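Local coordinates for probable sugar ABC transporter, sugar-binding protein (Streptococcus pneumoniae, PDB 2W7Y), which binds the blood group A-trisaccharide and probably delivers such glycans to a sugar ABC transporter as its extracellular solute-binding protein, at residues E38-Y46 and M317-F328; L86-V94 and I103-A114. All blocks are in the same frame, centred on the assembly; numbering follows the deposited sequence.

Interaction 1: residues E38-Y46 and M317-F328. With FUC (alpha-L-fucopyranose), chain C; GAL (beta-D-galactopyranose), chain B.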
# COMPACT_ATOMS: atom_id res chain seq x y z
N GLU A 38 -28.44 14.54 -13.35
CA GLU A 38 -27.55 13.34 -13.21
C GLU A 38 -26.59 13.47 -12.03
O GLU A 38 -26.11 14.56 -11.73
CB GLU A 38 -26.75 13.11 -14.49
CG GLU A 38 -27.53 12.44 -15.61
CD GLU A 38 -26.65 12.00 -16.76
OE1 GLU A 38 -26.12 12.88 -17.47
OE2 GLU A 38 -26.49 10.78 -16.94
N VAL A 39 -26.32 12.35 -11.38
CA VAL A 39 -25.45 12.31 -10.20
C VAL A 39 -24.30 11.32 -10.42
O VAL A 39 -24.52 10.14 -10.72
CB VAL A 39 -26.24 11.93 -8.92
CG1 VAL A 39 -25.30 11.81 -7.71
CG2 VAL A 39 -27.34 12.95 -8.64
N LEU A 40 -23.07 11.81 -10.27
CA LEU A 40 -21.88 10.96 -10.29
C LEU A 40 -21.47 10.62 -8.86
O LEU A 40 -20.97 11.47 -8.12
CB LEU A 40 -20.74 11.65 -11.05
CG LEU A 40 -19.44 10.86 -11.24
CD1 LEU A 40 -19.58 9.83 -12.36
CD2 LEU A 40 -18.29 11.79 -11.54
N GLU A 41 -21.69 9.36 -8.48
CA GLU A 41 -21.39 8.87 -7.14
C GLU A 41 -19.91 8.48 -7.00
O GLU A 41 -19.42 7.63 -7.74
CB GLU A 41 -22.32 7.70 -6.76
CG GLU A 41 -22.15 6.43 -7.59
CD GLU A 41 -23.24 5.38 -7.37
OE1 GLU A 41 -23.11 4.26 -7.92
OE2 GLU A 41 -24.24 5.67 -6.67
N PHE A 42 -19.22 9.10 -6.05
CA PHE A 42 -17.81 8.83 -5.82
C PHE A 42 -17.56 8.20 -4.45
O PHE A 42 -17.75 8.85 -3.42
CB PHE A 42 -16.95 10.09 -6.04
CG PHE A 42 -15.56 10.01 -5.47
CD1 PHE A 42 -14.66 9.02 -5.90
CD2 PHE A 42 -15.13 10.91 -4.51
CE1 PHE A 42 -13.37 8.93 -5.36
CE2 PHE A 42 -13.85 10.84 -3.97
CZ PHE A 42 -12.96 9.85 -4.40
N TYR A 43 -17.12 6.95 -4.45
CA TYR A 43 -16.86 6.22 -3.21
C TYR A 43 -15.39 6.30 -2.79
O TYR A 43 -14.49 6.06 -3.60
CB TYR A 43 -17.33 4.76 -3.32
CG TYR A 43 -18.81 4.64 -3.56
CD1 TYR A 43 -19.32 4.53 -4.86
CD2 TYR A 43 -19.72 4.66 -2.50
CE1 TYR A 43 -20.68 4.44 -5.10
CE2 TYR A 43 -21.09 4.57 -2.73
CZ TYR A 43 -21.57 4.46 -4.03
OH TYR A 43 -22.92 4.37 -4.26
N HIS A 44 -15.16 6.66 -1.53
CA HIS A 44 -13.82 6.73 -0.93
C HIS A 44 -13.84 6.25 0.53
O HIS A 44 -14.91 6.11 1.12
CB HIS A 44 -13.27 8.16 -1.01
CG HIS A 44 -14.03 9.15 -0.19
ND1 HIS A 44 -15.11 9.85 -0.68
CD2 HIS A 44 -13.87 9.55 1.10
CE1 HIS A 44 -15.58 10.65 0.27
NE2 HIS A 44 -14.84 10.49 1.35
N GLY A 45 -12.67 5.99 1.10
CA GLY A 45 -12.57 5.50 2.48
C GLY A 45 -12.14 6.53 3.51
O GLY A 45 -11.73 6.18 4.62
N TYR A 46 -12.24 7.81 3.17
CA TYR A 46 -11.90 8.88 4.10
C TYR A 46 -13.13 9.33 4.88
O TYR A 46 -13.73 10.37 4.61
CB TYR A 46 -11.23 10.05 3.36
CG TYR A 46 -9.93 9.67 2.68
CD1 TYR A 46 -8.75 9.51 3.41
CD2 TYR A 46 -9.88 9.47 1.30
CE1 TYR A 46 -7.55 9.15 2.78
CE2 TYR A 46 -8.69 9.12 0.66
CZ TYR A 46 -7.53 8.96 1.40
OH TYR A 46 -6.35 8.60 0.79
N MSE A 317 -21.71 4.46 -18.26
CA MSE A 317 -22.29 5.75 -17.91
C MSE A 317 -22.51 6.61 -19.15
O MSE A 317 -21.88 6.40 -20.19
CB MSE A 317 -21.38 6.49 -16.92
CG MSE A 317 -21.10 5.73 -15.63
SE MSE A 317 -20.19 6.84 -14.32
CE MSE A 317 -18.60 7.32 -15.33
N SER A 318 -23.39 7.60 -19.02
CA SER A 318 -23.62 8.57 -20.08
C SER A 318 -22.35 9.36 -20.37
O SER A 318 -21.43 9.40 -19.54
CB SER A 318 -24.77 9.52 -19.70
OG SER A 318 -24.37 10.44 -18.70
N GLU A 319 -22.29 9.99 -21.54
CA GLU A 319 -21.12 10.74 -21.99
C GLU A 319 -20.74 11.86 -21.01
O GLU A 319 -19.55 12.08 -20.75
CB GLU A 319 -21.36 11.31 -23.38
N ALA A 320 -21.75 12.54 -20.47
CA ALA A 320 -21.55 13.71 -19.61
C ALA A 320 -20.94 13.38 -18.25
O ALA A 320 -20.10 14.14 -17.75
CB ALA A 320 -22.87 14.46 -19.44
N LYS A 321 -21.35 12.27 -17.65
CA LYS A 321 -20.81 11.88 -16.34
C LYS A 321 -19.50 11.09 -16.45
O LYS A 321 -18.72 11.06 -15.49
CB LYS A 321 -21.85 11.18 -15.45
CG LYS A 321 -22.56 9.98 -16.06
CD LYS A 321 -23.77 9.58 -15.21
CE LYS A 321 -23.34 8.93 -13.89
NZ LYS A 321 -24.49 8.44 -13.09
N GLN A 322 -19.27 10.48 -17.60
CA GLN A 322 -17.97 9.88 -17.91
C GLN A 322 -16.89 10.95 -18.07
O GLN A 322 -15.76 10.77 -17.61
CB GLN A 322 -18.04 9.00 -19.17
CG GLN A 322 -16.69 8.39 -19.56
CD GLN A 322 -16.78 7.41 -20.70
OE1 GLN A 322 -17.55 6.45 -20.65
NE2 GLN A 322 -15.97 7.62 -21.73
N LYS A 323 -17.23 12.07 -18.71
CA LYS A 323 -16.25 13.14 -18.90
C LYS A 323 -16.02 13.99 -17.65
O LYS A 323 -14.95 14.56 -17.49
CB LYS A 323 -16.57 14.00 -20.14
CG LYS A 323 -17.84 14.83 -20.08
CD LYS A 323 -18.04 15.65 -21.36
CE LYS A 323 -18.16 14.77 -22.61
NZ LYS A 323 -18.70 15.51 -23.79
N LEU A 324 -17.01 14.04 -16.76
CA LEU A 324 -16.84 14.69 -15.45
C LEU A 324 -15.97 13.83 -14.54
O LEU A 324 -15.18 14.35 -13.74
CB LEU A 324 -18.20 14.96 -14.79
CG LEU A 324 -18.16 15.53 -13.36
CD1 LEU A 324 -17.76 17.00 -13.35
CD2 LEU A 324 -19.49 15.33 -12.65
N ALA A 325 -16.12 12.51 -14.65
CA ALA A 325 -15.30 11.56 -13.90
C ALA A 325 -13.83 11.62 -14.31
O ALA A 325 -12.94 11.52 -13.46
CB ALA A 325 -15.84 10.15 -14.08
N LEU A 326 -13.58 11.79 -15.61
CA LEU A 326 -12.22 11.97 -16.13
C LEU A 326 -11.67 13.34 -15.74
O LEU A 326 -10.47 13.47 -15.48
CB LEU A 326 -12.17 11.77 -17.65
CG LEU A 326 -12.33 10.34 -18.17
CD1 LEU A 326 -12.65 10.33 -19.66
CD2 LEU A 326 -11.10 9.48 -17.88
N GLU A 327 -12.55 14.34 -15.68
CA GLU A 327 -12.21 15.65 -15.13
C GLU A 327 -11.78 15.55 -13.66
O GLU A 327 -10.90 16.29 -13.22
CB GLU A 327 -13.38 16.64 -15.29
CG GLU A 327 -13.63 17.11 -16.74
CD GLU A 327 -14.95 17.87 -16.92
OE1 GLU A 327 -15.31 18.66 -16.03
OE2 GLU A 327 -15.62 17.68 -17.96
N PHE A 328 -12.39 14.63 -12.91
CA PHE A 328 -12.05 14.40 -11.51
C PHE A 328 -10.68 13.74 -11.35
O PHE A 328 -9.93 14.07 -10.43
CB PHE A 328 -13.14 13.58 -10.80
CG PHE A 328 -12.84 13.28 -9.35
CD1 PHE A 328 -12.78 14.31 -8.41
CD2 PHE A 328 -12.62 11.97 -8.93
CE1 PHE A 328 -12.50 14.03 -7.07
CE2 PHE A 328 -12.35 11.69 -7.60
CZ PHE A 328 -12.30 12.72 -6.66
C1 FUC C . -6.47 3.39 3.59
C2 FUC C . -7.08 3.26 4.99
C3 FUC C . -7.64 4.62 5.43
C4 FUC C . -8.67 5.11 4.42
C5 FUC C . -8.03 5.15 3.03
C6 FUC C . -9.03 5.53 1.94
O2 FUC C . -6.10 2.82 5.89
O3 FUC C . -8.18 4.54 6.73
O4 FUC C . -9.80 4.27 4.42
O5 FUC C . -7.43 3.92 2.68
C1 GAL B . -4.22 5.74 2.24
C2 GAL B . -4.54 4.26 2.44
C3 GAL B . -3.26 3.42 2.44
C4 GAL B . -2.35 3.77 1.25
C5 GAL B . -2.12 5.29 1.23
C6 GAL B . -1.22 5.77 0.09
O1 GAL B . -5.42 6.44 1.98
O2 GAL B . -5.21 4.12 3.68
O3 GAL B . -3.58 2.05 2.44
O4 GAL B . -2.96 3.31 0.06
O5 GAL B . -3.37 5.95 1.14
O6 GAL B . -0.67 7.02 0.44
O HOH W 1 -27.55 9.34 -12.61

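Interaction 2: residues L86-V94 and I103-A114. With A2G (2-acetamido-2-deoxy-alpha-D-galactopyranose), chain D; GAL (beta-D-galactopyranose), chain B; FUC (alpha-L-fucopyranose), chain C.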
# COMPACT_ATOMS: atom_id res chain seq x y z
N LEU A 86 -13.89 -1.06 1.21
CA LEU A 86 -14.09 -0.45 -0.11
C LEU A 86 -14.22 -1.50 -1.20
O LEU A 86 -14.89 -1.26 -2.21
CB LEU A 86 -12.94 0.50 -0.45
CG LEU A 86 -12.95 1.92 0.13
CD1 LEU A 86 -11.61 2.59 -0.14
CD2 LEU A 86 -14.10 2.74 -0.45
N LYS A 87 -13.57 -2.64 -1.01
CA LYS A 87 -13.62 -3.75 -1.96
C LYS A 87 -15.02 -4.32 -2.10
O LYS A 87 -15.39 -4.80 -3.18
CB LYS A 87 -12.63 -4.85 -1.58
CG LYS A 87 -11.17 -4.46 -1.72
CD LYS A 87 -10.24 -5.67 -1.71
CE LYS A 87 -10.26 -6.43 -0.38
NZ LYS A 87 -9.85 -5.58 0.77
N ASP A 88 -15.79 -4.28 -1.01
CA ASP A 88 -17.19 -4.73 -1.02
C ASP A 88 -18.08 -3.88 -1.93
O ASP A 88 -18.89 -4.43 -2.67
CB ASP A 88 -17.75 -4.78 0.41
CG ASP A 88 -17.17 -5.92 1.24
OD1 ASP A 88 -16.34 -6.70 0.73
OD2 ASP A 88 -17.56 -6.03 2.42
N ILE A 89 -17.91 -2.56 -1.88
CA ILE A 89 -18.65 -1.65 -2.78
C ILE A 89 -18.45 -2.04 -4.24
O ILE A 89 -19.41 -2.12 -5.00
CB ILE A 89 -18.28 -0.15 -2.56
CG1 ILE A 89 -18.99 0.41 -1.33
CG2 ILE A 89 -18.70 0.71 -3.75
CD1 ILE A 89 -18.23 0.19 -0.06
N MSE A 90 -17.19 -2.30 -4.61
CA MSE A 90 -16.84 -2.73 -5.96
C MSE A 90 -17.37 -4.12 -6.31
O MSE A 90 -18.06 -4.28 -7.31
CB MSE A 90 -15.31 -2.68 -6.14
CG MSE A 90 -14.81 -3.24 -7.47
SE MSE A 90 -12.87 -3.05 -7.69
CE MSE A 90 -12.27 -4.08 -6.14
N ASN A 91 -17.04 -5.10 -5.47
CA ASN A 91 -17.37 -6.51 -5.73
C ASN A 91 -18.86 -6.84 -5.74
O ASN A 91 -19.31 -7.73 -6.47
CB ASN A 91 -16.64 -7.43 -4.74
CG ASN A 91 -15.12 -7.35 -4.84
OD1 ASN A 91 -14.56 -7.11 -5.92
ND2 ASN A 91 -14.45 -7.55 -3.72
N ASN A 92 -19.62 -6.13 -4.91
CA ASN A 92 -21.08 -6.28 -4.90
C ASN A 92 -21.72 -5.73 -6.18
O ASN A 92 -22.74 -6.24 -6.63
CB ASN A 92 -21.71 -5.63 -3.66
CG ASN A 92 -21.38 -6.38 -2.37
OD1 ASN A 92 -21.04 -7.57 -2.39
ND2 ASN A 92 -21.48 -5.68 -1.25
N LYS A 93 -21.10 -4.71 -6.77
CA LYS A 93 -21.57 -4.19 -8.05
C LYS A 93 -21.10 -5.03 -9.24
O LYS A 93 -21.87 -5.26 -10.17
CB LYS A 93 -21.21 -2.71 -8.22
CG LYS A 93 -21.90 -1.81 -7.21
CD LYS A 93 -22.20 -0.42 -7.75
CE LYS A 93 -22.97 0.40 -6.72
NZ LYS A 93 -23.52 1.67 -7.27
N VAL A 94 -19.85 -5.51 -9.19
CA VAL A 94 -19.30 -6.41 -10.22
C VAL A 94 -20.16 -7.66 -10.40
O VAL A 94 -20.46 -8.06 -11.53
CB VAL A 94 -17.81 -6.78 -9.94
CG1 VAL A 94 -17.31 -7.87 -10.89
CG2 VAL A 94 -16.92 -5.55 -10.06
N ILE A 103 -14.77 5.07 -7.96
CA ILE A 103 -14.28 4.60 -6.67
C ILE A 103 -12.78 4.84 -6.53
O ILE A 103 -12.02 4.59 -7.46
CB ILE A 103 -14.67 3.11 -6.39
CG1 ILE A 103 -14.30 2.72 -4.94
CG2 ILE A 103 -14.06 2.16 -7.43
CD1 ILE A 103 -15.07 1.53 -4.39
N ASP A 104 -12.38 5.38 -5.38
CA ASP A 104 -10.97 5.44 -5.00
C ASP A 104 -10.66 4.20 -4.17
O ASP A 104 -11.08 4.07 -3.02
CB ASP A 104 -10.64 6.73 -4.22
CG ASP A 104 -9.20 6.75 -3.69
OD1 ASP A 104 -8.97 7.39 -2.64
OD2 ASP A 104 -8.31 6.12 -4.30
N LEU A 105 -9.90 3.30 -4.78
CA LEU A 105 -9.61 2.00 -4.20
C LEU A 105 -8.56 2.05 -3.09
O LEU A 105 -8.41 1.09 -2.35
CB LEU A 105 -9.20 1.02 -5.31
CG LEU A 105 -10.34 0.54 -6.20
CD1 LEU A 105 -9.81 -0.30 -7.34
CD2 LEU A 105 -11.37 -0.25 -5.38
N ALA A 106 -7.86 3.18 -2.99
CA ALA A 106 -6.93 3.45 -1.88
C ALA A 106 -5.83 2.40 -1.70
O ALA A 106 -5.51 2.02 -0.57
CB ALA A 106 -7.70 3.66 -0.58
N GLY A 107 -5.27 1.94 -2.81
CA GLY A 107 -4.22 0.92 -2.80
C GLY A 107 -4.72 -0.47 -3.19
O GLY A 107 -3.94 -1.31 -3.63
N ASN A 108 -6.03 -0.70 -3.01
CA ASN A 108 -6.64 -1.98 -3.35
C ASN A 108 -6.64 -2.23 -4.85
O ASN A 108 -6.75 -1.30 -5.63
CB ASN A 108 -8.08 -2.06 -2.82
CG ASN A 108 -8.14 -2.11 -1.30
OD1 ASN A 108 -8.68 -1.20 -0.66
ND2 ASN A 108 -7.58 -3.16 -0.71
N ALA A 109 -6.49 -3.50 -5.24
CA ALA A 109 -6.44 -3.87 -6.65
C ALA A 109 -7.83 -3.88 -7.28
O ALA A 109 -8.82 -4.18 -6.60
CB ALA A 109 -5.76 -5.22 -6.83
N VAL A 110 -7.89 -3.55 -8.56
CA VAL A 110 -9.11 -3.65 -9.35
C VAL A 110 -9.52 -5.12 -9.47
O VAL A 110 -8.66 -6.01 -9.57
CB VAL A 110 -8.96 -3.01 -10.77
CG1 VAL A 110 -10.23 -3.17 -11.60
CG2 VAL A 110 -8.61 -1.54 -10.65
N SER A 111 -10.82 -5.37 -9.43
CA SER A 111 -11.37 -6.70 -9.68
C SER A 111 -10.97 -7.17 -11.07
O SER A 111 -11.12 -6.44 -12.05
CB SER A 111 -12.89 -6.67 -9.55
OG SER A 111 -13.46 -7.88 -10.00
N LEU A 112 -10.44 -8.39 -11.14
CA LEU A 112 -10.07 -9.01 -12.42
C LEU A 112 -11.31 -9.40 -13.23
O LEU A 112 -11.27 -9.39 -14.46
CB LEU A 112 -9.16 -10.22 -12.19
CG LEU A 112 -7.76 -9.99 -11.59
CD1 LEU A 112 -7.05 -11.32 -11.37
CD2 LEU A 112 -6.90 -9.07 -12.46
N ALA A 113 -12.39 -9.73 -12.53
CA ALA A 113 -13.69 -10.00 -13.15
C ALA A 113 -14.30 -8.74 -13.77
O ALA A 113 -15.01 -8.82 -14.77
CB ALA A 113 -14.64 -10.61 -12.13
N ALA A 114 -14.03 -7.58 -13.16
CA ALA A 114 -14.50 -6.30 -13.67
C ALA A 114 -13.82 -5.95 -15.00
O ALA A 114 -14.47 -5.45 -15.93
CB ALA A 114 -14.28 -5.20 -12.66
O5 A2G D . -2.29 1.38 4.34
C1 A2G D . -2.83 1.11 3.02
C2 A2G D . -3.37 -0.32 3.02
N2 A2G D . -3.97 -0.66 1.73
C3 A2G D . -4.45 -0.46 4.09
O3 A2G D . -5.03 -1.77 4.04
C4 A2G D . -3.88 -0.15 5.48
O4 A2G D . -2.88 -1.12 5.83
C5 A2G D . -3.26 1.25 5.45
C6 A2G D . -2.59 1.61 6.77
O6 A2G D . -1.93 2.87 6.63
C7 A2G D . -3.60 -1.74 1.04
O7 A2G D . -2.73 -2.53 1.40
C8 A2G D . -4.37 -1.94 -0.26
C1 GAL B . -4.22 5.74 2.24
C2 GAL B . -4.54 4.26 2.44
C3 GAL B . -3.26 3.42 2.44
C4 GAL B . -2.35 3.77 1.25
C5 GAL B . -2.12 5.29 1.23
C6 GAL B . -1.22 5.77 0.09
O1 GAL B . -5.42 6.44 1.98
O2 GAL B . -5.21 4.12 3.68
O3 GAL B . -3.58 2.05 2.44
O4 GAL B . -2.96 3.31 0.06
O5 GAL B . -3.37 5.95 1.14
O6 GAL B . -0.67 7.02 0.44
C1 FUC C . -6.47 3.39 3.59
C2 FUC C . -7.08 3.26 4.99
C3 FUC C . -7.64 4.62 5.43
C4 FUC C . -8.67 5.11 4.42
C5 FUC C . -8.03 5.15 3.03
C6 FUC C . -9.03 5.53 1.94
O2 FUC C . -6.10 2.82 5.89
O3 FUC C . -8.18 4.54 6.73
O4 FUC C . -9.80 4.27 4.42
O5 FUC C . -7.43 3.92 2.68
O HOH W 2 -14.91 -8.86 -8.20

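Interaction 1: residues E38-Y46 and M317-F328
Leu40 is the main bump of strand 39-44. It pushes into a hollow lined by Met317, just before helix 319-328, and by Lys321, Leu324 and Ala325 of the helix. With CG anti to the backbone N (chi1 -176°), its two methyls part over the helix. CD1 lies 3.6 Å from SE of selenomethionine Met317. CD2 settles 3.8 Å from CA of Ala325, against its small side chain, and also meets CD2 of Leu324.

Two residues on, Phe42 offers a flat face. The ring of Phe328 comes down on it by its CE2-CZ edge, CE2 sitting over the centre of the Phe42 ring. This edge-to-face pair has centroids 4.7 Å apart and planes at 59°. Phe77 of strand 76-81 meets both rings.

At the outer end, Ser318, the N-cap residue, donates from OG to Glu38 OE2 at 2.8 Å, on the syn side of the carboxylate. Lys321 crosses Glu38 at about a right angle, its CD against OE2. The lysine chain bends at chi3 and lets NZ donate to Val39 O at 2.9 Å, from above the carbonyl plane. Asp101 salt-bridges this NZ.

At the far end of 38-46, Gly45 O accepts a hydrogen bond from fucose O4, and Tyr46 OH shares one with galactose O1. The apolar seam is nondirectional, so the bonds of Ser318 and Lys321 pin the strand's exposed start to the helix start.

Interaction 2: residues L86-V94 and I103-A114
Ile103 starts the contact by laying its CD1 methyl on the first turn of helix 86-94. CD1 lies 3.5 Å from Leu86 O and also touches CG2 of Ile89. Asp104 points its side chain away from the helix, but its carbonyl O meets Leu86 CD1 at 3.3 Å. The carboxylate turns back on its own chain: OD2 accepts from Ala106 N, which sits well above the carboxylate plane. This is an Asx turn.

Leu105 crosses Met90 at about a right angle, with CD2 3.9 Å from the selenium of this selenomethionine. It also opens a type I' beta turn that runs to Asn108. Ala106 faces two ways. Its CB touches Leu86 CD1 and also fucose O5. Ala106 O accepts from galactose O4 at 2.9 Å. Gly107 follows with positive phi, and its backbone carbon lies against C8, the acetamido methyl of the N-acetylgalactosamine.

The arrangement is a beta-alpha-beta crossover: helix 86-94 links strand 76-81 to strand 102-104 of one parallel part of the sheet. The turn after the second strand carries the sugar-binding backbone.

Asn108 crosses the aliphatic part of Lys87 at about a right angle. Beyond it the chain runs beside Met90, whose tail bends at chi3 (60°) and sets CE 3.5 Å from Ala109 O. The selenium lies 3.6 Å from Ser111 N. Ser111 N-caps the next helix, its OG accepting from Ala114 N. A water joins this OG to Asn91 OD1. Ala113 CB then meets Val94 CG1, and Ala114 CB packs 3.7 Å from Val94 CG2.

Overall arrangement
From the N terminus, strand 39-44 comes first and is later covered by helix 319-332, so interaction 1 closes a loop of 270 residues. Interaction 2 falls within that loop and closes a short one of eight residues, between 86-94 and 103-114. The two do not cross. Their centres lie about 16 Å apart, and they share one sheet, in which strands 39-44 and 102-104 are parallel neighbours. Glu41 forms a salt bridge with Lys93, and Tyr43 O probably accepts a hydrogen bond from Asp104 N. Both contacts also reach fucose and galactose, because strands 39-44 and 102-104 each run into a loop that borders the pocket.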